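Local coordinates for protein putative mandelate racemase (Zymomonas mobilis, PDB 2OX4) that binds a magnesium ion and probably acts as a lyase (dehydratase) of the mandelate racemase branch of the enolase superfamily, at residues C[102-105]-C[106-110]. Residues are numbered along the deposited sequence; the frame is centred on the assembly and turned at random.
Sequences FWDI and KGKAL
Lys106 N donates to Phe102 O at 2.9 Å, and Ala109 N to Ile105 O at 2.8 Å. These are i to i+4 bonds of an alpha-helix, the C-terminal part of helix 89-110 in the N-terminal, enolase-like domain. Gly107 to Trp103 and Lys108 to Asp104 repeat the pattern, so all four carbonyls of 102-105 are engaged. One turn apart, Asp104 and Lys108 are joined through a water 2.7 Å from Asp104 OD2 and 3.0 Å from Lys108 NZ, hydrogen-bonded to both. Asp104 OD2 and Lys108 NZ themselves are 4.2 Å apart, too long for a salt bridge. Both ends have further partners: Asp104 OD1 accepts from Ile375 N and Asp104 OD2 from Leu37 N, and Lys108 NZ bonds Tyr35 O.

On another side of the helix, Lys106 and Trp103 form a cation-pi pair. Lys106 NZ lies 3.4 Å from the centroid of the six-membered ring of the Trp103 indole, 9° off its normal. The lysine chain bends at chi3 (-136°), which brings CE over the same face for a CH-pi contact. Thr70 OG1 takes a hydrogen bond from this ammonium, and Thr298 OG1 is bonded to Trp103 NE1. A leucine in place of Trp103 would probably leave the Lys106 ammonium without its aromatic face and Thr298 without its indole partner.

Packing continues outward: Phe102 rests on Ile73 of helix 70-79, and Ile105 on Val28 and Thr30 of strand 24-30. Within the turn itself, the methyl CB of Ala109 lies 3.4 Å from Ile105 O.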
loop_
_atom_site.group_PDB
_atom_site.type_symbol
_atom_site.label_atom_id
_atom_site.label_comp_id
_atom_site.label_asym_id
_atom_site.label_seq_id
_atom_site.Cartn_x
_atom_site.Cartn_y
_atom_site.Cartn_z
ATOM N N PHE C 102 -25.165 22.455 -26.767
ATOM C CA PHE C 102 -24.118 23.381 -27.207
ATOM C C PHE C 102 -23.314 22.840 -28.389
ATOM O O PHE C 102 -23.056 23.576 -29.357
ATOM C CB PHE C 102 -23.160 23.734 -26.062
ATOM C CG PHE C 102 -23.831 24.324 -24.855
ATOM C CD1 PHE C 102 -23.286 24.116 -23.592
ATOM C CD2 PHE C 102 -24.993 25.090 -24.972
ATOM C CE1 PHE C 102 -23.888 24.646 -22.459
ATOM C CE2 PHE C 102 -25.618 25.620 -23.834
ATOM C CZ PHE C 102 -25.061 25.406 -22.578
ATOM N N TRP C 103 -22.917 21.569 -28.319
ATOM C CA TRP C 103 -22.181 20.964 -29.424
ATOM C C TRP C 103 -23.052 20.869 -30.688
ATOM O O TRP C 103 -22.555 21.100 -31.787
ATOM C CB TRP C 103 -21.590 19.606 -29.046
ATOM C CG TRP C 103 -20.360 19.712 -28.149
ATOM C CD1 TRP C 103 -20.327 19.653 -26.784
ATOM C CD2 TRP C 103 -19.004 19.896 -28.574
ATOM N NE1 TRP C 103 -19.027 19.781 -26.332
ATOM C CE2 TRP C 103 -18.197 19.924 -27.413
ATOM C CE3 TRP C 103 -18.390 20.024 -29.828
ATOM C CZ2 TRP C 103 -16.807 20.087 -27.468
ATOM C CZ3 TRP C 103 -17.009 20.187 -29.883
ATOM C CH2 TRP C 103 -16.233 20.224 -28.711
ATOM N N ASP C 104 -24.338 20.560 -30.514
ATOM C CA ASP C 104 -25.313 20.622 -31.616
ATOM C C ASP C 104 -25.280 22.005 -32.273
ATOM O O ASP C 104 -25.137 22.112 -33.500
ATOM C CB ASP C 104 -26.714 20.272 -31.101
ATOM C CG ASP C 104 -27.695 19.916 -32.217
ATOM O OD1 ASP C 104 -27.258 19.533 -33.323
ATOM O OD2 ASP C 104 -28.919 19.994 -31.962
ATOM N N ILE C 105 -25.360 23.070 -31.463
ATOM C CA ILE C 105 -25.276 24.446 -31.990
ATOM C C ILE C 105 -23.981 24.702 -32.767
ATOM O O ILE C 105 -24.017 25.252 -33.876
ATOM C CB ILE C 105 -25.484 25.514 -30.875
ATOM C CG1 ILE C 105 -26.954 25.531 -30.436
ATOM C CG2 ILE C 105 -25.000 26.904 -31.336
ATOM C CD1 ILE C 105 -27.191 26.108 -29.041
ATOM N N LYS C 106 -22.844 24.299 -32.195
ATOM C CA LYS C 106 -21.540 24.484 -32.856
ATOM C C LYS C 106 -21.528 23.841 -34.240
ATOM O O LYS C 106 -21.083 24.456 -35.214
ATOM C CB LYS C 106 -20.408 23.863 -32.027
ATOM C CG LYS C 106 -20.115 24.592 -30.733
ATOM C CD LYS C 106 -18.744 24.159 -30.194
ATOM C CE LYS C 106 -18.817 23.898 -28.722
ATOM N NZ LYS C 106 -17.528 23.376 -28.171
ATOM N N GLY C 107 -22.015 22.606 -34.316
ATOM C CA GLY C 107 -22.073 21.893 -35.582
ATOM C C GLY C 107 -22.936 22.602 -36.608
ATOM O O GLY C 107 -22.542 22.764 -37.763
ATOM N N LYS C 108 -24.106 23.055 -36.172
ATOM C CA LYS C 108 -25.004 23.794 -37.049
ATOM C C LYS C 108 -24.399 25.120 -37.507
ATOM O O LYS C 108 -24.493 25.477 -38.691
ATOM C CB LYS C 108 -26.339 24.012 -36.367
ATOM C CG LYS C 108 -27.179 22.765 -36.265
ATOM C CD LYS C 108 -28.540 23.144 -35.742
ATOM C CE LYS C 108 -29.346 21.917 -35.389
ATOM N NZ LYS C 108 -30.680 22.360 -34.897
ATOM N N ALA C 109 -23.748 25.829 -36.584
ATOM C CA ALA C 109 -23.055 27.087 -36.906
ATOM C C ALA C 109 -21.955 26.906 -37.946
ATOM O O ALA C 109 -21.752 27.773 -38.795
ATOM C CB ALA C 109 -22.490 27.748 -35.635
ATOM N N LEU C 110 -21.263 25.776 -37.889
ATOM C CA LEU C 110 -20.102 25.530 -38.741
ATOM C C LEU C 110 -20.426 24.647 -39.955
ATOM O O LEU C 110 -19.532 24.336 -40.760
ATOM C CB LEU C 110 -18.959 24.915 -37.917
ATOM C CG LEU C 110 -18.479 25.775 -36.750
ATOM C CD1 LEU C 110 -17.497 25.009 -35.889
ATOM C CD2 LEU C 110 -17.886 27.106 -37.242
HETATM O O HOH W 1 -31.229 19.917 -33.323
#